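Local structure of possible periplasmic protein (3RGC) at residues E41-Q44 with M45-G49; E87-R90 with T91-K95; S143-P146 with Q147-E150. The protein is a periplasmic SurA-like chaperone that probably has peptidyl-prolyl cis-trans isomerase activity. One frame throughout, in Å; residues are numbered along the deposited sequence.

Contact 1: E41-Q44 with M45-G49; sequences EISQ and MKQLG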
ATOM      1  N   GLU B  41     -13.467  30.772 -18.374  1.00 32.09           N
ATOM      2  CA  GLU B  41     -14.114  29.776 -17.512  1.00 37.83           C
ATOM      3  C   GLU B  41     -15.433  30.288 -16.971  1.00 33.31           C
ATOM      4  O   GLU B  41     -16.440  29.593 -16.996  1.00 32.13           O
ATOM      5  CB  GLU B  41     -13.221  29.425 -16.318  1.00 42.50           C
ATOM      6  CG  GLU B  41     -11.968  28.643 -16.678  1.00 61.65           C
ATOM      7  CD  GLU B  41     -10.988  28.554 -15.516  1.00 68.24           C
ATOM      8  OE1 GLU B  41     -11.143  29.323 -14.544  1.00 81.47           O
ATOM      9  OE2 GLU B  41     -10.061  27.725 -15.578  1.00 58.03           O
ATOM     10  N   ILE B  42     -15.411  31.511 -16.456  1.00 34.62           N
ATOM     11  CA  ILE B  42     -16.608  32.132 -15.907  1.00 38.97           C
ATOM     12  C   ILE B  42     -17.718  32.129 -16.939  1.00 37.44           C
ATOM     13  O   ILE B  42     -18.867  31.832 -16.623  1.00 42.72           O
ATOM     14  CB  ILE B  42     -16.325  33.566 -15.465  1.00 50.34           C
ATOM     15  CG1 ILE B  42     -15.468  33.565 -14.198  1.00 48.13           C
ATOM     16  CG2 ILE B  42     -17.622  34.317 -15.222  1.00 54.05           C
ATOM     17  CD1 ILE B  42     -14.819  34.911 -13.904  1.00 45.21           C
ATOM     18  N   SER B  43     -17.367  32.440 -18.182  1.00 33.59           N
ATOM     19  CA  SER B  43     -18.359  32.496 -19.262  1.00 33.45           C
ATOM     20  C   SER B  43     -18.918  31.121 -19.613  1.00 32.08           C
ATOM     21  O   SER B  43     -20.101  30.968 -19.922  1.00 40.01           O
ATOM     22  CB  SER B  43     -17.754  33.169 -20.496  1.00 37.16           C
ATOM     23  OG  SER B  43     -18.080  32.449 -21.670  1.00 50.05           O
ATOM     24  N   GLN B  44     -18.053  30.117 -19.587  1.00 37.19           N
ATOM     25  CA  GLN B  44     -18.482  28.741 -19.775  1.00 28.03           C
ATOM     26  C   GLN B  44     -19.346  28.285 -18.592  1.00 42.76           C
ATOM     27  O   GLN B  44     -20.305  27.535 -18.766  1.00 47.11           O
ATOM     28  CB  GLN B  44     -17.265  27.830 -19.914  1.00 25.71           C
ATOM     29  CG  GLN B  44     -16.544  28.004 -21.239  1.00 37.07           C
ATOM     30  CD  GLN B  44     -17.475  27.839 -22.436  1.00 46.80           C
ATOM     31  OE1 GLN B  44     -18.206  26.849 -22.549  1.00 45.53           O
ATOM     32  NE2 GLN B  44     -17.453  28.818 -23.332  1.00 48.82           N
ATOM     33  N   MET B  45     -18.999  28.742 -17.392  1.00 38.11           N
ATOM     34  CA  MET B  45     -19.789  28.443 -16.202  1.00 39.42           C
ATOM     35  C   MET B  45     -21.245  28.906 -16.371  1.00 41.99           C
ATOM     36  O   MET B  45     -22.179  28.169 -16.078  1.00 47.46           O
ATOM     37  CB  MET B  45     -19.133  29.074 -14.963  1.00 32.74           C
ATOM     38  CG  MET B  45     -17.897  28.287 -14.440  1.00 33.81           C
ATOM     39  SD  MET B  45     -17.169  28.946 -12.922  1.00 29.57           S
ATOM     40  CE  MET B  45     -18.631  29.299 -11.967  1.00 52.03           C
ATOM     41  N   LYS B  46     -21.429  30.121 -16.865  1.00 42.30           N
ATOM     42  CA  LYS B  46     -22.758  30.647 -17.168  1.00 46.30           C
ATOM     43  C   LYS B  46     -23.506  29.770 -18.170  1.00 50.35           C
ATOM     44  O   LYS B  46     -24.626  29.321 -17.907  1.00 54.26           O
ATOM     45  CB  LYS B  46     -22.642  32.057 -17.756  1.00 50.76           C
ATOM     46  CG  LYS B  46     -21.934  33.060 -16.860  1.00 60.35           C
ATOM     47  CD  LYS B  46     -21.810  34.407 -17.552  1.00 69.22           C
ATOM     48  CE  LYS B  46     -20.995  35.374 -16.720  1.00 71.73           C
ATOM     49  NZ  LYS B  46     -21.552  35.480 -15.357  1.00 62.73           N
ATOM     50  N   GLN B  47     -22.883  29.548 -19.326  1.00 36.56           N
ATOM     51  CA  GLN B  47     -23.519  28.831 -20.423  1.00 42.67           C
ATOM     52  C   GLN B  47     -23.855  27.384 -20.069  1.00 50.46           C
ATOM     53  O   GLN B  47     -24.868  26.855 -20.515  1.00 51.09           O
ATOM     54  CB  GLN B  47     -22.627  28.857 -21.663  1.00 48.76           C
ATOM     55  CG  GLN B  47     -22.297  30.257 -22.165  1.00 57.17           C
ATOM     56  CD  GLN B  47     -21.378  30.224 -23.372  1.00 64.85           C
ATOM     57  OE1 GLN B  47     -21.397  29.267 -24.150  1.00 59.30           O
ATOM     58  NE2 GLN B  47     -20.555  31.262 -23.529  1.00 69.16           N
ATOM     59  N   LEU B  48     -23.004  26.735 -19.280  1.00 46.50           N
ATOM     60  CA  LEU B  48     -23.241  25.337 -18.928  1.00 44.67           C
ATOM     61  C   LEU B  48     -24.047  25.214 -17.640  1.00 40.79           C
ATOM     62  O   LEU B  48     -24.357  24.117 -17.204  1.00 51.20           O
ATOM     63  CB  LEU B  48     -21.924  24.566 -18.818  1.00 44.53           C
ATOM     64  CG  LEU B  48     -21.074  24.512 -20.090  1.00 43.50           C
ATOM     65  CD1 LEU B  48     -19.657  23.937 -19.819  1.00 30.52           C
ATOM     66  CD2 LEU B  48     -21.796  23.739 -21.202  1.00 38.85           C
ATOM     67  N   GLY B  49     -24.401  26.350 -17.050  1.00 38.72           N
ATOM     68  CA  GLY B  49     -25.190  26.358 -15.836  1.00 42.28           C
ATOM     69  C   GLY B  49     -24.458  25.708 -14.683  1.00 48.62           C
ATOM     70  O   GLY B  49     -25.022  24.895 -13.959  1.00 50.49           O
TER
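The carboxamides of Q44 and Q47, one turn apart, are turned 63° against each other and approach through their nitrogens, with Q44 NE2 4.0 Å from Q47 NE2, so they neither stack nor pair. Each has a different setting. Q44 bends at chi2 and carries its amide to helix 218-244, far along the chain, where Y237 OH is hydrogen-bonded to OE1; the Q47 chain stays extended beyond CG, and Q47 NE2 lies 3.3 Å from S43 OG. Q47 CG lies beside its own backbone N, anti to the carbonyl carbon (chi1 -59°), which sets it against the preceding turn, 3.2 Å from S43 O.

M45, K46 and L48 do likewise, which brings their CG carbons back to the carbonyls four residues earlier: M45 CG is 3.2 Å from E41 O. K46 then runs alongside I42, both side chains pointing the same way, until K46 CE meets I42 CG2 at 3.8 Å.

All this rides on the last two turns of helix 30-48, in the SurA N-terminal region, where four successive i to i-4 bonds join 41-44 to 45-48. The first is short, M45 N to E41 O at 2.7 Å, and the last joins L48 N to Q44 O at 2.9 Å. The helix then closes in a Schellman motif: G49 takes a positive phi of 64°, and its N donates to K46 O at 3.1 Å.

Outward, the helix is held by charge as well as by packing. The carboxylate of E41 points away from the next turn and forms a salt bridge from OE1 to K99 of helix 86-107, while L102 of that helix is touched by E41, Q44 and L48. I42, S43 and K46 instead touch E10 of strand 10-13.

Contact 2: E87-R90 with T91-K95; sequences EQFR and TNFKK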
ATOM      1  N   GLU B  87     -13.861  32.771   6.486  1.00 52.67           N
ATOM      2  CA  GLU B  87     -14.749  33.290   5.463  1.00 57.14           C
ATOM      3  C   GLU B  87     -14.036  33.392   4.118  1.00 53.23           C
ATOM      4  O   GLU B  87     -14.635  33.158   3.068  1.00 55.21           O
ATOM      5  CB  GLU B  87     -15.319  34.642   5.899  1.00 67.98           C
ATOM      6  CG  GLU B  87     -16.043  34.581   7.242  1.00 86.03           C
ATOM      7  CD  GLU B  87     -16.588  35.929   7.690  1.00105.52           C
ATOM      8  OE1 GLU B  87     -15.970  36.964   7.360  1.00113.67           O
ATOM      9  OE2 GLU B  87     -17.637  35.953   8.375  1.00109.08           O
ATOM     10  N   GLN B  88     -12.751  33.728   4.162  1.00 53.93           N
ATOM     11  CA  GLN B  88     -11.953  33.830   2.951  1.00 51.52           C
ATOM     12  C   GLN B  88     -11.773  32.440   2.399  1.00 47.29           C
ATOM     13  O   GLN B  88     -12.017  32.192   1.220  1.00 53.66           O
ATOM     14  CB  GLN B  88     -10.587  34.462   3.245  1.00 58.24           C
ATOM     15  CG  GLN B  88      -9.814  34.878   1.992  1.00 68.73           C
ATOM     16  CD  GLN B  88     -10.629  35.792   1.075  1.00 80.29           C
ATOM     17  OE1 GLN B  88     -11.217  36.776   1.529  1.00 86.70           O
ATOM     18  NE2 GLN B  88     -10.672  35.461  -0.217  1.00 69.67           N
ATOM     19  N   PHE B  89     -11.346  31.533   3.274  1.00 51.64           N
ATOM     20  CA  PHE B  89     -11.192  30.128   2.934  1.00 46.32           C
ATOM     21  C   PHE B  89     -12.412  29.591   2.190  1.00 47.84           C
ATOM     22  O   PHE B  89     -12.267  29.012   1.115  1.00 48.82           O
ATOM     23  CB  PHE B  89     -10.950  29.298   4.193  1.00 51.42           C
ATOM     24  CG  PHE B  89     -11.047  27.817   3.969  1.00 53.23           C
ATOM     25  CD1 PHE B  89      -9.958  27.101   3.494  1.00 53.11           C
ATOM     26  CD2 PHE B  89     -12.224  27.142   4.228  1.00 49.66           C
ATOM     27  CE1 PHE B  89     -10.044  25.733   3.278  1.00 50.84           C
ATOM     28  CE2 PHE B  89     -12.314  25.773   4.025  1.00 54.26           C
ATOM     29  CZ  PHE B  89     -11.222  25.070   3.550  1.00 58.11           C
ATOM     30  N   ARG B  90     -13.604  29.788   2.758  1.00 44.98           N
ATOM     31  CA  ARG B  90     -14.838  29.325   2.122  1.00 43.62           C
ATOM     32  C   ARG B  90     -14.972  29.920   0.739  1.00 47.16           C
ATOM     33  O   ARG B  90     -15.394  29.249  -0.191  1.00 54.41           O
ATOM     34  CB  ARG B  90     -16.077  29.718   2.927  1.00 50.69           C
ATOM     35  CG  ARG B  90     -16.308  28.926   4.202  1.00 62.45           C
ATOM     36  CD  ARG B  90     -17.647  29.301   4.869  1.00 64.84           C
ATOM     37  NE  ARG B  90     -18.759  28.418   4.497  1.00 58.94           N
ATOM     38  CZ  ARG B  90     -19.792  28.788   3.741  1.00 62.50           C
ATOM     39  NH1 ARG B  90     -19.862  30.032   3.273  1.00 61.75           N
ATOM     40  NH2 ARG B  90     -20.758  27.920   3.455  1.00 49.96           N
ATOM     41  N   THR B  91     -14.643  31.197   0.605  1.00 46.55           N
ATOM     42  CA  THR B  91     -14.791  31.861  -0.683  1.00 47.36           C
ATOM     43  C   THR B  91     -13.866  31.223  -1.707  1.00 45.69           C
ATOM     44  O   THR B  91     -14.287  30.907  -2.817  1.00 39.02           O
ATOM     45  CB  THR B  91     -14.504  33.371  -0.579  1.00 49.32           C
ATOM     46  OG1 THR B  91     -15.474  33.982   0.282  1.00 47.22           O
ATOM     47  CG2 THR B  91     -14.565  34.026  -1.950  1.00 48.53           C
ATOM     48  N   ASN B  92     -12.606  31.015  -1.331  1.00 46.27           N
ATOM     49  CA  ASN B  92     -11.658  30.410  -2.259  1.00 41.52           C
ATOM     50  C   ASN B  92     -11.966  28.949  -2.533  1.00 46.72           C
ATOM     51  O   ASN B  92     -11.741  28.461  -3.634  1.00 40.17           O
ATOM     52  CB  ASN B  92     -10.226  30.556  -1.765  1.00 38.62           C
ATOM     53  CG  ASN B  92      -9.792  32.008  -1.673  1.00 57.49           C
ATOM     54  OD1 ASN B  92     -10.296  32.869  -2.406  1.00 65.62           O
ATOM     55  ND2 ASN B  92      -8.866  32.289  -0.764  1.00 54.75           N
ATOM     56  N   PHE B  93     -12.491  28.254  -1.530  1.00 44.79           N
ATOM     57  CA  PHE B  93     -12.779  26.834  -1.666  1.00 43.29           C
ATOM     58  C   PHE B  93     -13.916  26.703  -2.668  1.00 44.64           C
ATOM     59  O   PHE B  93     -13.875  25.872  -3.576  1.00 48.70           O
ATOM     60  CB  PHE B  93     -13.156  26.254  -0.308  1.00 35.02           C
ATOM     61  CG  PHE B  93     -13.287  24.760  -0.285  1.00 45.44           C
ATOM     62  CD1 PHE B  93     -12.199  23.964   0.019  1.00 63.18           C
ATOM     63  CD2 PHE B  93     -14.505  24.151  -0.525  1.00 47.18           C
ATOM     64  CE1 PHE B  93     -12.317  22.578   0.061  1.00 58.52           C
ATOM     65  CE2 PHE B  93     -14.630  22.775  -0.485  1.00 50.79           C
ATOM     66  CZ  PHE B  93     -13.533  21.985  -0.190  1.00 47.74           C
ATOM     67  N   LYS B  94     -14.911  27.570  -2.521  1.00 36.90           N
ATOM     68  CA  LYS B  94     -16.046  27.585  -3.423  1.00 36.53           C
ATOM     69  C   LYS B  94     -15.656  27.721  -4.899  1.00 37.24           C
ATOM     70  O   LYS B  94     -16.216  27.042  -5.755  1.00 39.11           O
ATOM     71  CB  LYS B  94     -17.012  28.699  -3.048  1.00 40.73           C
ATOM     72  CG  LYS B  94     -18.319  28.624  -3.846  1.00 38.65           C
ATOM     73  CD  LYS B  94     -19.206  29.776  -3.507  1.00 32.06           C
ATOM     74  CE  LYS B  94     -20.367  29.855  -4.451  1.00 52.36           C
ATOM     75  NZ  LYS B  94     -21.092  31.137  -4.235  1.00 64.71           N
ATOM     76  N   LYS B  95     -14.705  28.598  -5.191  1.00 39.02           N
ATOM     77  CA  LYS B  95     -14.267  28.821  -6.565  1.00 48.85           C
ATOM     78  C   LYS B  95     -13.562  27.606  -7.160  1.00 53.20           C
ATOM     79  O   LYS B  95     -13.749  27.294  -8.334  1.00 58.13           O
ATOM     80  CB  LYS B  95     -13.369  30.052  -6.657  1.00 57.59           C
ATOM     81  CG  LYS B  95     -14.145  31.352  -6.656  1.00 71.48           C
ATOM     82  CD  LYS B  95     -13.237  32.557  -6.470  1.00 75.08           C
ATOM     83  CE  LYS B  95     -14.053  33.836  -6.403  1.00 78.58           C
ATOM     84  NZ  LYS B  95     -13.278  34.969  -5.825  1.00 88.03           N
TER
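E87 and T91 lie one turn apart in helix 86-107 of the SurA N-terminal region, and E87 O takes two bonds from T91: the amide N at 3.1 Å and the hydroxyl OG1 at 3.0 Å. The two donors arrive from opposite faces of the carbonyl plane. T91 manages this double grip because OG1 sits beside its own backbone N (chi1 -64°), so hydroxyl and amide both face the preceding turn.

Beside it, Q88 and N92 cross at an angle, their amide planes 53° apart; a weak bond joins Q88 NE2 to N92 OD1 at 3.4 Å. Another i to i+4 pair, F89 and F93, extends side by side. Their ring centroids are 5.5 Å apart in an oblique arrangement, and F93 CB lies over one face of the F89 ring.

Beyond this first shell, I61 of helix 54-67 touches both phenylalanines and the F89 ring also meets that of F75. R90 and F93 touch L57, and R90 NH2 forms a salt bridge with D58, tying helix 86-107 to helix 54-67. The closest carbons of the aromatic pair are F89 CZ and F93 CD1, 3.8 Å apart.

Contact 3: S143-P146 with Q147-E150; sequences SNNP and QTLE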
ATOM      1  N   SER B 143       5.025  -7.210  10.128  1.00 46.08           N
ATOM      2  CA  SER B 143       4.158  -7.366  11.283  1.00 42.23           C
ATOM      3  C   SER B 143       2.934  -8.212  10.973  1.00 50.99           C
ATOM      4  O   SER B 143       2.455  -8.256   9.836  1.00 61.58           O
ATOM      5  CB  SER B 143       3.719  -5.995  11.812  1.00 54.22           C
ATOM      6  OG  SER B 143       2.666  -6.106  12.765  1.00 51.55           O
ATOM      7  N   ASN B 144       2.444  -8.884  12.007  1.00 44.66           N
ATOM      8  CA  ASN B 144       1.151  -9.549  11.997  1.00 48.66           C
ATOM      9  C   ASN B 144       0.018  -8.524  11.970  1.00 45.07           C
ATOM     10  O   ASN B 144      -1.106  -8.820  11.559  1.00 46.92           O
ATOM     11  CB  ASN B 144       1.010 -10.375  13.278  1.00 56.82           C
ATOM     12  CG  ASN B 144       1.086  -9.513  14.533  1.00 64.47           C
ATOM     13  OD1 ASN B 144       0.061  -9.096  15.077  1.00 61.14           O
ATOM     14  ND2 ASN B 144       2.307  -9.232  14.988  1.00 67.50           N
ATOM     15  N   ASN B 145       0.329  -7.317  12.424  1.00 36.41           N
ATOM     16  CA  ASN B 145      -0.677  -6.270  12.576  1.00 41.27           C
ATOM     17  C   ASN B 145      -0.468  -5.178  11.538  1.00 44.61           C
ATOM     18  O   ASN B 145       0.555  -4.490  11.540  1.00 40.28           O
ATOM     19  CB  ASN B 145      -0.603  -5.690  13.990  1.00 39.86           C
ATOM     20  CG  ASN B 145      -1.721  -4.711  14.298  1.00 39.56           C
ATOM     21  OD1 ASN B 145      -2.209  -3.987  13.432  1.00 34.95           O
ATOM     22  ND2 ASN B 145      -2.120  -4.679  15.548  1.00 34.62           N
ATOM     23  N   PRO B 146      -1.437  -5.028  10.636  1.00 39.39           N
ATOM     24  CA  PRO B 146      -1.315  -4.080   9.527  1.00 46.07           C
ATOM     25  C   PRO B 146      -1.408  -2.633  10.019  1.00 50.88           C
ATOM     26  O   PRO B 146      -0.772  -1.754   9.449  1.00 51.91           O
ATOM     27  CB  PRO B 146      -2.480  -4.453   8.609  1.00 35.72           C
ATOM     28  CG  PRO B 146      -3.493  -5.136   9.527  1.00 32.67           C
ATOM     29  CD  PRO B 146      -2.716  -5.768  10.633  1.00 32.48           C
ATOM     30  N   GLN B 147      -2.162  -2.403  11.089  1.00 43.75           N
ATOM     31  CA  GLN B 147      -2.238  -1.068  11.686  1.00 50.79           C
ATOM     32  C   GLN B 147      -0.934  -0.583  12.339  1.00 55.52           C
ATOM     33  O   GLN B 147      -0.747   0.622  12.509  1.00 52.81           O
ATOM     34  CB  GLN B 147      -3.385  -0.970  12.695  1.00 46.31           C
ATOM     35  CG  GLN B 147      -4.731  -0.717  12.055  1.00 51.38           C
ATOM     36  CD  GLN B 147      -4.651   0.312  10.954  1.00 53.65           C
ATOM     37  OE1 GLN B 147      -4.291   1.470  11.192  1.00 55.58           O
ATOM     38  NE2 GLN B 147      -4.968  -0.110   9.727  1.00 43.78           N
ATOM     39  N   THR B 148      -0.050  -1.504  12.721  1.00 49.49           N
ATOM     40  CA  THR B 148       1.252  -1.106  13.265  1.00 56.62           C
ATOM     41  C   THR B 148       2.191  -0.652  12.135  1.00 54.71           C
ATOM     42  O   THR B 148       3.063   0.202  12.331  1.00 60.65           O
ATOM     43  CB  THR B 148       1.924  -2.228  14.099  1.00 55.28           C
ATOM     44  OG1 THR B 148       2.526  -3.192  13.228  1.00 69.91           O
ATOM     45  CG2 THR B 148       0.912  -2.916  14.982  1.00 45.77           C
ATOM     46  N   LEU B 149       2.006  -1.227  10.953  1.00 40.66           N
ATOM     47  CA  LEU B 149       2.728  -0.759   9.780  1.00 40.22           C
ATOM     48  C   LEU B 149       2.122   0.533   9.234  1.00 47.67           C
ATOM     49  O   LEU B 149       2.844   1.385   8.716  1.00 54.07           O
ATOM     50  CB  LEU B 149       2.791  -1.839   8.696  1.00 37.06           C
ATOM     51  CG  LEU B 149       3.425  -3.156   9.144  1.00 40.45           C
ATOM     52  CD1 LEU B 149       3.448  -4.151   8.005  1.00 43.21           C
ATOM     53  CD2 LEU B 149       4.839  -2.929   9.708  1.00 40.35           C
ATOM     54  N   GLU B 150       0.803   0.686   9.356  1.00 51.10           N
ATOM     55  CA  GLU B 150       0.148   1.933   8.957  1.00 46.76           C
ATOM     56  C   GLU B 150       0.689   3.093   9.782  1.00 36.66           C
ATOM     57  O   GLU B 150       1.064   4.128   9.242  1.00 46.54           O
ATOM     58  CB  GLU B 150      -1.373   1.850   9.101  1.00 54.59           C
ATOM     59  CG  GLU B 150      -2.071   1.071   7.995  1.00 66.58           C
ATOM     60  CD  GLU B 150      -1.874   1.697   6.629  1.00 81.29           C
ATOM     61  OE1 GLU B 150      -1.399   2.853   6.564  1.00 91.84           O
ATOM     62  OE2 GLU B 150      -2.187   1.033   5.617  1.00 78.20           O
TER
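From S143 to T148 the backbone passes from extended to helical: N145, at phi -110°, is the N-cap of helix 146-154, and P146 and Q147 already carry helical angles. This is the strand-to-helix connection after strand 135-143, in the Cj1289-like C-terminal domain, and two side-chain motifs shape it. S143 forms an ST turn, its OG accepting from N145 N at 2.7 Å. N145 supplies the cap: OD1 accepts weakly from Q147 N at 2.8 Å and from T148 N at 3.4 Å, neither bond being straight. With CG anti to the N145 nitrogen (chi1 -173°), the amide reaches forward over the first turn, whose early N-H groups lack helical carbonyl partners.

T148 returns the contact to the backbone of the cap residue. T148 OG1 donates to N145 O at 2.9 Å, and T148 N reaches the same oxygen from the same face but high above the carbonyl plane, 65° out of it. T148 CG2 lies against the N145 amide, 3.3 Å from N145 CG.

The other end of that amide crosses to the second subunit, where N145 ND2 donates to K129 O of that chain; N145 also packs on its F130. Within its own chain, L149 touches Y198 and V191, and L149 CD2 approaches S143 CB at 3.9 Å.

Along the chain the three contacts come in series, two in the SurA N-terminal region and one in the C-terminal domain. Contacts 1 and 2 lie on helices 30-48 and 86-107, their centres 19 Å apart; their nearest atoms stay about 6 Å from each other, yet the end of helix 30-48 packs on a later part of helix 86-107. Contact 3 is remote, its centre 48 Å from contact 1 and 38 Å from contact 2, where strand 135-143 of the four-stranded antiparallel sheet gives way to helix 146-154. Contacts 1 and 3 fall on opposite sides of the chain's centre, consistent with an elongated two-part chaperone, and contact 3 alone of the three meets the second subunit.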